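PDB 3I6I: putative leucoanthocyanidin reductase 1 from Vitis vinifera, which probably catalyses the NADPH-dependent reduction of leucoanthocyanidins to flavan-3-ols in flavonoid biosynthesis, as a Rossmann-fold short-chain dehydrogenase/reductase. Local coordinates for residues A[12-17]-A[76-81]; A[33-38]-A[207-212]; A[67-72]-A[87-92]. All coordinates share one frame; numbering follows the deposited sequence. Where two conformers were deposited one is given.

Contact 1 of 3, residues A[12-17]-A[76-81]; sequences RVLIAG and EKILKE. With NDP (NADPH dihydro-nicotinamide-adenine-dinucleotide phosphate), chain B.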
loop_
_atom_site.group_PDB
_atom_site.type_symbol
_atom_site.label_atom_id
_atom_site.label_comp_id
_atom_site.label_asym_id
_atom_site.label_seq_id
_atom_site.Cartn_x
_atom_site.Cartn_y
_atom_site.Cartn_z
ATOM N N ARG A 12 -6.486 -18.417 9.693
ATOM C CA ARG A 12 -7.158 -17.217 10.233
ATOM C C ARG A 12 -6.324 -15.940 10.095
ATOM O O ARG A 12 -5.147 -15.874 10.481
ATOM C CB ARG A 12 -7.538 -17.437 11.700
ATOM C CG ARG A 12 -8.522 -18.528 11.889
ATOM C CD ARG A 12 -8.864 -18.677 13.348
ATOM N NE ARG A 12 -9.824 -19.739 13.558
ATOM C CZ ARG A 12 -10.427 -19.980 14.712
ATOM N NH1 ARG A 12 -10.155 -19.241 15.785
ATOM N NH2 ARG A 12 -11.297 -20.967 14.794
ATOM N N VAL A 13 -6.936 -14.927 9.485
ATOM C CA VAL A 13 -6.250 -13.672 9.149
ATOM C C VAL A 13 -6.704 -12.581 10.100
ATOM O O VAL A 13 -7.915 -12.424 10.306
ATOM C CB VAL A 13 -6.591 -13.189 7.711
ATOM C CG1 VAL A 13 -5.815 -11.891 7.388
ATOM C CG2 VAL A 13 -6.314 -14.273 6.685
ATOM N N LEU A 14 -5.742 -11.875 10.691
ATOM C CA LEU A 14 -5.995 -10.650 11.468
ATOM C C LEU A 14 -5.471 -9.465 10.676
ATOM O O LEU A 14 -4.267 -9.405 10.323
ATOM C CB LEU A 14 -5.271 -10.687 12.824
ATOM C CG LEU A 14 -5.423 -9.453 13.716
ATOM C CD1 LEU A 14 -6.897 -9.205 14.197
ATOM C CD2 LEU A 14 -4.472 -9.506 14.913
ATOM N N ILE A 15 -6.347 -8.507 10.420
ATOM C CA ILE A 15 -5.971 -7.260 9.732
ATOM C C ILE A 15 -6.090 -6.090 10.698
ATOM O O ILE A 15 -7.146 -5.869 11.302
ATOM C CB ILE A 15 -6.888 -7.034 8.507
ATOM C CG1 ILE A 15 -6.826 -8.268 7.590
ATOM C CG2 ILE A 15 -6.531 -5.718 7.770
ATOM C CD1 ILE A 15 -7.519 -8.128 6.323
ATOM N N ALA A 16 -5.006 -5.348 10.827
ATOM C CA ALA A 16 -4.989 -4.105 11.571
ATOM C C ALA A 16 -4.985 -2.974 10.568
ATOM O O ALA A 16 -4.198 -2.979 9.631
ATOM C CB ALA A 16 -3.753 -4.018 12.459
ATOM N N GLY A 17 -5.867 -2.007 10.770
ATOM C CA GLY A 17 -5.987 -0.882 9.830
ATOM C C GLY A 17 -6.989 -1.104 8.717
ATOM O O GLY A 17 -6.931 -0.452 7.657
ATOM N N GLU A 76 -0.871 -10.056 22.269
ATOM C CA GLU A 76 -0.552 -11.455 22.548
ATOM C C GLU A 76 -1.852 -12.212 22.846
ATOM O O GLU A 76 -2.083 -13.323 22.331
ATOM C CB GLU A 76 0.452 -11.583 23.685
ATOM C CG GLU A 76 1.842 -11.061 23.367
ATOM C CD GLU A 76 2.839 -11.323 24.485
ATOM O OE1 GLU A 76 2.562 -12.196 25.346
ATOM O OE2 GLU A 76 3.901 -10.664 24.516
ATOM N N LYS A 77 -2.731 -11.592 23.634
ATOM C CA LYS A 77 -3.969 -12.245 24.034
ATOM C C LYS A 77 -4.865 -12.538 22.834
ATOM O O LYS A 77 -5.385 -13.624 22.708
ATOM C CB LYS A 77 -4.726 -11.430 25.094
ATOM C CG LYS A 77 -4.233 -11.672 26.531
ATOM N N ILE A 78 -5.025 -11.555 21.965
ATOM C CA ILE A 78 -5.836 -11.684 20.750
ATOM C C ILE A 78 -5.286 -12.783 19.799
ATOM O O ILE A 78 -6.028 -13.659 19.347
ATOM C CB ILE A 78 -5.868 -10.329 20.021
ATOM C CG1 ILE A 78 -6.876 -9.399 20.711
ATOM C CG2 ILE A 78 -6.168 -10.507 18.535
ATOM C CD1 ILE A 78 -6.864 -7.974 20.175
ATOM N N LEU A 79 -3.982 -12.762 19.537
ATOM C CA LEU A 79 -3.383 -13.750 18.637
ATOM C C LEU A 79 -3.552 -15.168 19.179
ATOM O O LEU A 79 -3.729 -16.122 18.405
ATOM C CB LEU A 79 -1.906 -13.473 18.430
ATOM C CG LEU A 79 -1.516 -12.170 17.742
ATOM C CD1 LEU A 79 0.002 -11.958 17.870
ATOM C CD2 LEU A 79 -1.952 -12.104 16.284
ATOM N N LYS A 80 -3.489 -15.298 20.496
ATOM C CA LYS A 80 -3.630 -16.593 21.145
ATOM C C LYS A 80 -5.078 -17.030 21.191
ATOM O O LYS A 80 -5.404 -18.151 20.781
ATOM C CB LYS A 80 -3.064 -16.577 22.578
ATOM C CG LYS A 80 -1.543 -16.672 22.683
ATOM C CD LYS A 80 -1.083 -16.698 24.162
ATOM N N GLU A 81 -5.940 -16.153 21.696
ATOM C CA GLU A 81 -7.359 -16.481 21.879
ATOM C C GLU A 81 -8.027 -16.852 20.549
ATOM O O GLU A 81 -8.795 -17.810 20.488
ATOM C CB GLU A 81 -8.102 -15.302 22.549
ATOM C CG GLU A 81 -9.619 -15.482 22.724
HETATM P PA NDP B . -4.942 5.050 6.892
HETATM O O1A NDP B . -4.583 6.229 7.763
HETATM O O2A NDP B . -6.057 5.281 5.709
HETATM O O5B NDP B . -5.466 3.757 7.693
HETATM C C5B NDP B . -4.778 3.314 8.821
HETATM C C4B NDP B . -5.536 2.264 9.539
HETATM O O4B NDP B . -4.615 1.913 10.644
HETATM C C3B NDP B . -6.830 2.809 10.197
HETATM O O3B NDP B . -7.877 1.803 10.229
HETATM C C2B NDP B . -6.382 3.137 11.619
HETATM O O2B NDP B . -7.492 3.042 12.513
HETATM C C1B NDP B . -5.438 1.965 11.872
HETATM N N9A NDP B . -4.509 2.113 12.992
HETATM C C8A NDP B . -3.586 3.068 13.112
HETATM N N7A NDP B . -2.902 2.869 14.241
HETATM C C5A NDP B . -3.381 1.771 14.834
HETATM C C6A NDP B . -3.064 1.097 16.016
HETATM N N6A NDP B . -2.078 1.533 16.803
HETATM N N1A NDP B . -3.766 -0.006 16.343
HETATM C C2A NDP B . -4.732 -0.455 15.544
HETATM N N3A NDP B . -5.056 0.154 14.396
HETATM C C4A NDP B . -4.397 1.278 14.035
HETATM O O3 NDP B . -3.600 4.553 6.175
HETATM P PN NDP B . -3.279 4.308 4.590
HETATM O O1N NDP B . -4.150 3.374 3.840
HETATM O O2N NDP B . -3.080 5.765 4.028
HETATM O O5D NDP B . -1.741 3.752 4.760
HETATM C C5D NDP B . -1.503 2.352 4.967
HETATM C C4D NDP B . -0.151 1.999 4.413
HETATM O O4D NDP B . -0.325 2.124 2.974
HETATM C C3D NDP B . 0.975 2.923 4.806
HETATM O O3D NDP B . 2.172 2.157 4.903
HETATM C C2D NDP B . 1.082 3.840 3.603
HETATM O O2D NDP B . 2.437 4.222 3.472
HETATM C C1D NDP B . 0.720 2.923 2.437
HETATM N N1N NDP B . 0.002 3.581 1.286
HETATM C C2N NDP B . 0.337 3.290 -0.059
HETATM C C3N NDP B . -0.032 4.117 -1.035
HETATM C C7N NDP B . 0.313 3.774 -2.497
HETATM O O7N NDP B . 0.888 2.717 -2.780
HETATM N N7N NDP B . -0.113 4.624 -3.415
HETATM C C4N NDP B . -0.807 5.398 -0.688
HETATM C C5N NDP B . -1.549 5.250 0.635
HETATM C C6N NDP B . -1.179 4.334 1.521
HETATM P P2B NDP B . -8.047 4.447 13.243
HETATM O O1X NDP B . -8.665 5.328 12.218
HETATM O O2X NDP B . -9.005 3.903 14.390
HETATM O O3X NDP B . -6.786 5.116 13.927
#
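L14 of strand 13-16 meets I78 and L79 of helix 72-81 through a single methyl group. The cross-segment contact is purely apolar: CD2 of L14 lies 3.9 Å from CD2 of L79 and 4.1 Å from CG2 of I78, and both helix side chains cross the leucine at about a right angle. The chi1 of L14 is 178°, which holds CG away from the backbone N and carries the two methyls off the sheet toward the helix. On the helix, CB of L79 does not aim straight at the strand, and it is the outer methyl CD2 that closes the distance. I78 offers its short branch, CG2. The CA atoms of L14 and L79 are 8.2 Å apart, a spacing bridged by side chains alone; no hydrogen bond joins the two segments.

This is sheet-to-helix packing in a Rossmann fold: 13-16 is the central strand of the five-stranded parallel sheet, and helix 72-81 packs on one face, with helix 21-32 touching V13 and I15 on the other. The apolar patch extends beyond the two segments: L14 also touches Y38 and I84, I78 touches L40, and L79 touches M106 of helix 99-109.

Polar contacts lie at the ends. R12 NH1 is hydrogen-bonded to O of H82, just past the helix, and R12 N to OD2 of D85. At the other end of the strand the chain turns at G17, whose CA comes within 3.2 Å of C4B of NADPH. G17 has a positive phi of 91°, and its bare CA lets the ribose lie directly against the backbone.

Contact 2 of 3, residues A[33-38]-A[207-212]; sequences AHRPTY and KTVDDV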
loop_
_atom_site.group_PDB
_atom_site.type_symbol
_atom_site.label_atom_id
_atom_site.label_comp_id
_atom_site.label_asym_id
_atom_site.label_seq_id
_atom_site.Cartn_x
_atom_site.Cartn_y
_atom_site.Cartn_z
ATOM N N ALA A 33 -12.286 -13.807 -0.646
ATOM C CA ALA A 33 -11.512 -15.049 -0.840
ATOM C C ALA A 33 -11.976 -16.161 0.080
ATOM O O ALA A 33 -11.391 -17.236 0.075
ATOM C CB ALA A 33 -9.993 -14.791 -0.655
ATOM N N HIS A 34 -13.025 -15.896 0.868
ATOM C CA HIS A 34 -13.593 -16.867 1.800
ATOM C C HIS A 34 -12.592 -17.256 2.925
ATOM O O HIS A 34 -12.672 -18.355 3.490
ATOM C CB HIS A 34 -14.118 -18.112 1.050
ATOM C CG HIS A 34 -14.535 -17.844 -0.369
ATOM N ND1 HIS A 34 -15.596 -17.025 -0.698
ATOM C CD2 HIS A 34 -14.025 -18.286 -1.546
ATOM C CE1 HIS A 34 -15.726 -16.982 -2.013
ATOM N NE2 HIS A 34 -14.785 -17.739 -2.551
ATOM N N ARG A 35 -11.661 -16.360 3.237
ATOM C CA ARG A 35 -10.688 -16.565 4.329
ATOM C C ARG A 35 -11.294 -16.112 5.672
ATOM O O ARG A 35 -11.922 -15.051 5.738
ATOM C CB ARG A 35 -9.437 -15.744 4.081
ATOM C CG ARG A 35 -8.574 -16.157 2.875
ATOM C CD ARG A 35 -7.315 -15.273 2.801
ATOM N NE ARG A 35 -6.423 -15.543 1.655
ATOM C CZ ARG A 35 -5.533 -16.539 1.597
ATOM N NH1 ARG A 35 -5.413 -17.418 2.606
ATOM N NH2 ARG A 35 -4.747 -16.661 0.531
ATOM N N PRO A 36 -11.112 -16.905 6.754
ATOM C CA PRO A 36 -11.640 -16.414 8.037
ATOM C C PRO A 36 -10.896 -15.146 8.420
ATOM O O PRO A 36 -9.653 -15.154 8.489
ATOM C CB PRO A 36 -11.332 -17.545 9.022
ATOM C CG PRO A 36 -10.910 -18.714 8.188
ATOM C CD PRO A 36 -10.431 -18.203 6.882
ATOM N N THR A 37 -11.638 -14.061 8.633
ATOM C CA THR A 37 -11.044 -12.751 8.709
ATOM C C THR A 37 -11.469 -12.002 9.954
ATOM O O THR A 37 -12.655 -11.825 10.191
ATOM C CB THR A 37 -11.379 -11.902 7.457
ATOM O OG1 THR A 37 -10.912 -12.587 6.290
ATOM C CG2 THR A 37 -10.701 -10.526 7.524
ATOM N N TYR A 38 -10.483 -11.560 10.731
ATOM C CA TYR A 38 -10.710 -10.863 11.989
ATOM C C TYR A 38 -10.186 -9.453 11.807
ATOM O O TYR A 38 -9.110 -9.261 11.247
ATOM C CB TYR A 38 -9.941 -11.526 13.145
ATOM C CG TYR A 38 -10.437 -12.906 13.528
ATOM C CD1 TYR A 38 -11.151 -13.118 14.707
ATOM C CD2 TYR A 38 -10.222 -13.986 12.683
ATOM C CE1 TYR A 38 -11.606 -14.373 15.039
ATOM C CE2 TYR A 38 -10.677 -15.226 12.985
ATOM C CZ TYR A 38 -11.369 -15.432 14.163
ATOM O OH TYR A 38 -11.798 -16.704 14.436
ATOM N N LYS A 207 -3.644 -13.141 -2.024
ATOM C CA LYS A 207 -3.133 -14.394 -2.626
ATOM C C LYS A 207 -1.761 -14.749 -2.083
ATOM O O LYS A 207 -1.404 -15.929 -1.978
ATOM C CB LYS A 207 -2.977 -14.270 -4.160
ATOM C CG LYS A 207 -4.246 -13.952 -4.917
ATOM C CD LYS A 207 -4.029 -14.074 -6.432
ATOM C CE LYS A 207 -5.320 -13.858 -7.217
ATOM N NZ LYS A 207 -6.300 -14.987 -7.135
ATOM N N THR A 208 -0.977 -13.727 -1.749
ATOM C CA THR A 208 0.408 -13.928 -1.314
ATOM C C THR A 208 0.563 -14.541 0.074
ATOM O O THR A 208 1.636 -15.101 0.364
ATOM C CB THR A 208 1.248 -12.611 -1.341
ATOM O OG1 THR A 208 0.915 -11.763 -0.213
ATOM C CG2 THR A 208 1.151 -11.887 -2.718
ATOM N N VAL A 209 -0.474 -14.477 0.919
ATOM C CA VAL A 209 -0.248 -14.657 2.381
ATOM C C VAL A 209 0.158 -16.075 2.742
ATOM O O VAL A 209 0.793 -16.313 3.794
ATOM C CB VAL A 209 -1.436 -14.202 3.273
ATOM C CG1 VAL A 209 -1.674 -12.646 3.109
ATOM C CG2 VAL A 209 -2.741 -15.010 2.949
ATOM N N ASP A 210 -0.218 -17.010 1.889
ATOM C CA ASP A 210 0.110 -18.439 2.097
ATOM C C ASP A 210 0.721 -19.152 0.890
ATOM O O ASP A 210 0.754 -20.378 0.833
ATOM C CB ASP A 210 -1.116 -19.182 2.676
ATOM C CG ASP A 210 -2.373 -19.077 1.808
ATOM O OD1 ASP A 210 -2.342 -18.509 0.675
ATOM O OD2 ASP A 210 -3.433 -19.542 2.313
ATOM N N ASP A 211 1.262 -18.358 -0.023
ATOM C CA ASP A 211 1.964 -18.838 -1.222
ATOM C C ASP A 211 3.366 -19.218 -0.795
ATOM O O ASP A 211 4.065 -18.426 -0.180
ATOM C CB ASP A 211 1.964 -17.727 -2.281
ATOM C CG ASP A 211 2.308 -18.186 -3.651
ATOM O OD1 ASP A 211 3.194 -19.060 -3.840
ATOM O OD2 ASP A 211 1.663 -17.654 -4.608
ATOM N N VAL A 212 3.787 -20.444 -1.094
ATOM C CA VAL A 212 5.181 -20.819 -0.779
ATOM C C VAL A 212 6.212 -19.893 -1.446
ATOM O O VAL A 212 7.330 -19.696 -0.960
ATOM C CB VAL A 212 5.473 -22.278 -1.150
ATOM C CG1 VAL A 212 5.584 -22.433 -2.735
ATOM C CG2 VAL A 212 6.752 -22.737 -0.448
#
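The contact belongs to the connection between helix 21-32 and strand 37-41, where R35 reaches out to the turn that follows helix 198-208. Its guanidinium grips the carboxylate of D210 end-on in a salt bridge with two hydrogen bonds: NH1 donates to OD2 at 2.9 Å, nearly straight at 176°, and NH2 donates to OD1 at 3.0 Å. Both oxygens lie in or near the guanidinium plane, yet each is met from above the carboxylate plane, because the two flat groups are turned 56° apart.

In the Rossmann fold this helix-to-strand connection begins with a Schellman motif at H34, ending helix 21-32, while T208 to D211 forms a type I beta turn. R35 NH2 has a second, weak hydrogen bond to O of M206 in the last turn of helix 198-208.

V209 supplies the apolar half. Its CG2 sits over the centre of one guanidinium face, 3.5 Å from CZ of R35, so the same flat group is held at its edge by charge and on its face by a methyl. V209 is buried, whereas D210 lies on the exposed side of the contact. The arginine chain is extended from CG to NE, which lets it span the gap between the segments. D210 has its CG between the backbone N and the carbonyl carbon, chi1 57°, and this turns the carboxylate to meet the incoming nitrogens.

On the backbone of R35, the carbonyl O accepts from OG1 of T37 at 2.7 Å; that hydroxyl also bonds to OG of S30, tying the arginine's backbone to helix 21-32 where strand 37-41 begins.

Contact 3 of 3, residues A[67-72]-A[87-92]; sequences GLINEQ and VVSTVG. With NDP (NADPH dihydro-nicotinamide-adenine-dinucleotide phosphate), chain B.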
loop_
_atom_site.group_PDB
_atom_site.type_symbol
_atom_site.label_atom_id
_atom_site.label_comp_id
_atom_site.label_asym_id
_atom_site.label_seq_id
_atom_site.Cartn_x
_atom_site.Cartn_y
_atom_site.Cartn_z
ATOM N N GLY A 67 -8.786 -3.799 20.045
ATOM C CA GLY A 67 -7.465 -3.555 20.598
ATOM C C GLY A 67 -6.690 -2.601 19.715
ATOM O O GLY A 67 -7.208 -2.112 18.706
ATOM N N LEU A 68 -5.443 -2.365 20.110
ATOM C CA LEU A 68 -4.535 -1.436 19.455
ATOM C C LEU A 68 -3.188 -2.144 19.356
ATOM O O LEU A 68 -2.754 -2.772 20.328
ATOM C CB LEU A 68 -4.369 -0.164 20.286
ATOM C CG LEU A 68 -5.541 0.834 20.333
ATOM C CD1 LEU A 68 -5.199 1.966 21.276
ATOM C CD2 LEU A 68 -5.858 1.356 18.931
ATOM N N ILE A 69 -2.532 -2.025 18.199
ATOM C CA ILE A 69 -1.335 -2.826 17.914
ATOM C C ILE A 69 -0.110 -2.425 18.734
ATOM O O ILE A 69 0.808 -3.206 18.836
ATOM C CB ILE A 69 -0.958 -2.892 16.402
ATOM C CG1 ILE A 69 -0.491 -1.535 15.862
ATOM C CG2 ILE A 69 -2.103 -3.489 15.583
ATOM C CD1 ILE A 69 0.198 -1.712 14.505
ATOM N N ASN A 70 -0.123 -1.235 19.332
ATOM C CA ASN A 70 0.976 -0.789 20.227
ATOM C C ASN A 70 0.924 -1.355 21.678
ATOM O O ASN A 70 1.776 -1.041 22.524
ATOM C CB ASN A 70 1.016 0.747 20.287
ATOM C CG ASN A 70 -0.353 1.348 20.553
ATOM O OD1 ASN A 70 -1.272 1.233 19.747
ATOM N ND2 ASN A 70 -0.491 1.944 21.663
ATOM N N GLU A 71 -0.091 -2.168 21.960
ATOM C CA GLU A 71 -0.298 -2.744 23.281
ATOM C C GLU A 71 0.107 -4.203 23.222
ATOM O O GLU A 71 -0.693 -5.039 22.809
ATOM C CB GLU A 71 -1.777 -2.661 23.631
ATOM C CG GLU A 71 -2.253 -1.255 23.868
ATOM C CD GLU A 71 -3.732 -1.202 24.209
ATOM O OE1 GLU A 71 -4.566 -1.824 23.489
ATOM O OE2 GLU A 71 -4.052 -0.535 25.199
ATOM N N GLN A 72 1.349 -4.502 23.582
ATOM C CA GLN A 72 1.911 -5.854 23.333
ATOM C C GLN A 72 1.125 -6.964 24.015
ATOM O O GLN A 72 0.716 -7.939 23.344
ATOM C CB GLN A 72 3.373 -5.926 23.769
ATOM C CG GLN A 72 4.077 -7.229 23.349
ATOM C CD GLN A 72 5.493 -7.371 23.872
ATOM O OE1 GLN A 72 6.208 -6.395 24.027
ATOM N NE2 GLN A 72 5.913 -8.610 24.104
ATOM N N VAL A 87 -1.018 -12.308 9.914
ATOM C CA VAL A 87 -1.270 -10.933 10.405
ATOM C C VAL A 87 -0.940 -9.976 9.267
ATOM O O VAL A 87 0.137 -10.049 8.688
ATOM C CB VAL A 87 -0.455 -10.575 11.629
ATOM C CG1 VAL A 87 -0.711 -9.076 12.061
ATOM C CG2 VAL A 87 -0.746 -11.562 12.810
ATOM N N VAL A 88 -1.877 -9.112 8.935
ATOM C CA VAL A 88 -1.667 -8.078 7.914
ATOM C C VAL A 88 -1.861 -6.698 8.548
ATOM O O VAL A 88 -2.939 -6.422 9.069
ATOM C CB VAL A 88 -2.628 -8.224 6.707
ATOM C CG1 VAL A 88 -2.366 -7.125 5.700
ATOM C CG2 VAL A 88 -2.516 -9.616 6.019
ATOM N N SER A 89 -0.829 -5.854 8.521
ATOM C CA SER A 89 -0.899 -4.507 9.034
ATOM C C SER A 89 -0.962 -3.517 7.891
ATOM O O SER A 89 -0.087 -3.504 7.018
ATOM C CB SER A 89 0.311 -4.196 9.890
ATOM O OG SER A 89 0.345 -2.838 10.263
ATOM N N THR A 90 -2.006 -2.688 7.913
ATOM C CA THR A 90 -2.189 -1.594 6.921
ATOM C C THR A 90 -2.298 -0.256 7.652
ATOM O O THR A 90 -2.982 0.685 7.204
ATOM C CB THR A 90 -3.448 -1.852 6.038
ATOM O OG1 THR A 90 -4.624 -1.890 6.849
ATOM C CG2 THR A 90 -3.344 -3.201 5.231
ATOM N N VAL A 91 -1.581 -0.121 8.753
ATOM C CA VAL A 91 -1.638 1.133 9.522
ATOM C C VAL A 91 -0.995 2.284 8.766
ATOM O O VAL A 91 -0.113 2.081 7.904
ATOM C CB VAL A 91 -1.009 0.994 10.975
ATOM C CG1 VAL A 91 -1.679 -0.142 11.742
ATOM C CG2 VAL A 91 0.521 0.820 10.954
ATOM N N GLY A 92 -1.404 3.498 9.102
ATOM C CA GLY A 92 -0.950 4.667 8.372
ATOM C C GLY A 92 0.488 5.071 8.650
ATOM O O GLY A 92 1.107 4.645 9.635
HETATM P PA NDP B . -4.942 5.050 6.892
HETATM O O1A NDP B . -4.583 6.229 7.763
HETATM O O2A NDP B . -6.057 5.281 5.709
HETATM O O5B NDP B . -5.466 3.757 7.693
HETATM C C5B NDP B . -4.778 3.314 8.821
HETATM C C4B NDP B . -5.536 2.264 9.539
HETATM O O4B NDP B . -4.615 1.913 10.644
HETATM C C3B NDP B . -6.830 2.809 10.197
HETATM O O3B NDP B . -7.877 1.803 10.229
HETATM C C2B NDP B . -6.382 3.137 11.619
HETATM O O2B NDP B . -7.492 3.042 12.513
HETATM C C1B NDP B . -5.438 1.965 11.872
HETATM N N9A NDP B . -4.509 2.113 12.992
HETATM C C8A NDP B . -3.586 3.068 13.112
HETATM N N7A NDP B . -2.902 2.869 14.241
HETATM C C5A NDP B . -3.381 1.771 14.834
HETATM C C6A NDP B . -3.064 1.097 16.016
HETATM N N6A NDP B . -2.078 1.533 16.803
HETATM N N1A NDP B . -3.766 -0.006 16.343
HETATM C C2A NDP B . -4.732 -0.455 15.544
HETATM N N3A NDP B . -5.056 0.154 14.396
HETATM C C4A NDP B . -4.397 1.278 14.035
HETATM O O3 NDP B . -3.600 4.553 6.175
HETATM P PN NDP B . -3.279 4.308 4.590
HETATM O O1N NDP B . -4.150 3.374 3.840
HETATM O O2N NDP B . -3.080 5.765 4.028
HETATM O O5D NDP B . -1.741 3.752 4.760
HETATM C C5D NDP B . -1.503 2.352 4.967
HETATM C C4D NDP B . -0.151 1.999 4.413
HETATM O O4D NDP B . -0.325 2.124 2.974
HETATM C C3D NDP B . 0.975 2.923 4.806
HETATM O O3D NDP B . 2.172 2.157 4.903
HETATM C C2D NDP B . 1.082 3.840 3.603
HETATM O O2D NDP B . 2.437 4.222 3.472
HETATM C C1D NDP B . 0.720 2.923 2.437
HETATM N N1N NDP B . 0.002 3.581 1.286
HETATM C C2N NDP B . 0.337 3.290 -0.059
HETATM C C3N NDP B . -0.032 4.117 -1.035
HETATM C C7N NDP B . 0.313 3.774 -2.497
HETATM O O7N NDP B . 0.888 2.717 -2.780
HETATM N N7N NDP B . -0.113 4.624 -3.415
HETATM C C4N NDP B . -0.807 5.398 -0.688
HETATM C C5N NDP B . -1.549 5.250 0.635
HETATM C C6N NDP B . -1.179 4.334 1.521
HETATM P P2B NDP B . -8.047 4.447 13.243
HETATM O O1X NDP B . -8.665 5.328 12.218
HETATM O O2X NDP B . -9.005 3.903 14.390
HETATM O O3X NDP B . -6.786 5.116 13.927
#
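I69 and V91 meet tip to tip against one face of the adenine of NADPH, CD1 of I69 standing 3.7 Å from CG1 of V91. I69 has its CG1 between the backbone N and the carbonyl carbon, chi1 68°, which sends the long branch toward V91 and brings CG1 to 3.6 Å from N6A of the cofactor. V91 lies close to the ribose, its CG1 at 3.7 Å from O4B.

The adenine edge is read by the type I turn from L68 to E71: I69 N donates to N1A at 3.0 Å, nearly straight at 171°, and N6A donates to OD1 of N70 at 3.1 Å with a more bent angle of 146°. While the I69-V91 pair is buried, L68 and N70 at the outer side of the adenine are partly exposed. Toward S89 the packing is looser, CD1 of I69 standing 4.4 Å from OG, a hydroxyl hydrogen-bonded to Q99 instead.

The loop 67-72 links strand 63-66 to helix 72-81, while 87-92 covers the end of strand 86-89 and the loop after it; that strand lies between 13-16 and 114-116, with helix 99-109 touching I69 through Q99.

Overall arrangement
All three contacts gather round one parallel Rossmann sheet. Contacts 1 and 3 are the closest, with centres about 9 Å apart: strands 13-16 and 86-89 are neighbours, L14 O probably accepting from V88 N and A16 O from T90 N, and CB of A16 packs on CG2 of I69. Both end at NADPH, contact 1 through the glycine turn and contact 3 through the adenine pocket. Contact 2 sits about 14 Å from contact 1, centre to centre, joined to it where strand 37-41 pairs with 13-16, and about 18 Å from contact 3, which is nested within its chain span and touches it through V88 CG2, 4.3 Å from V209 CG1. Contact 2 does not touch the cofactor.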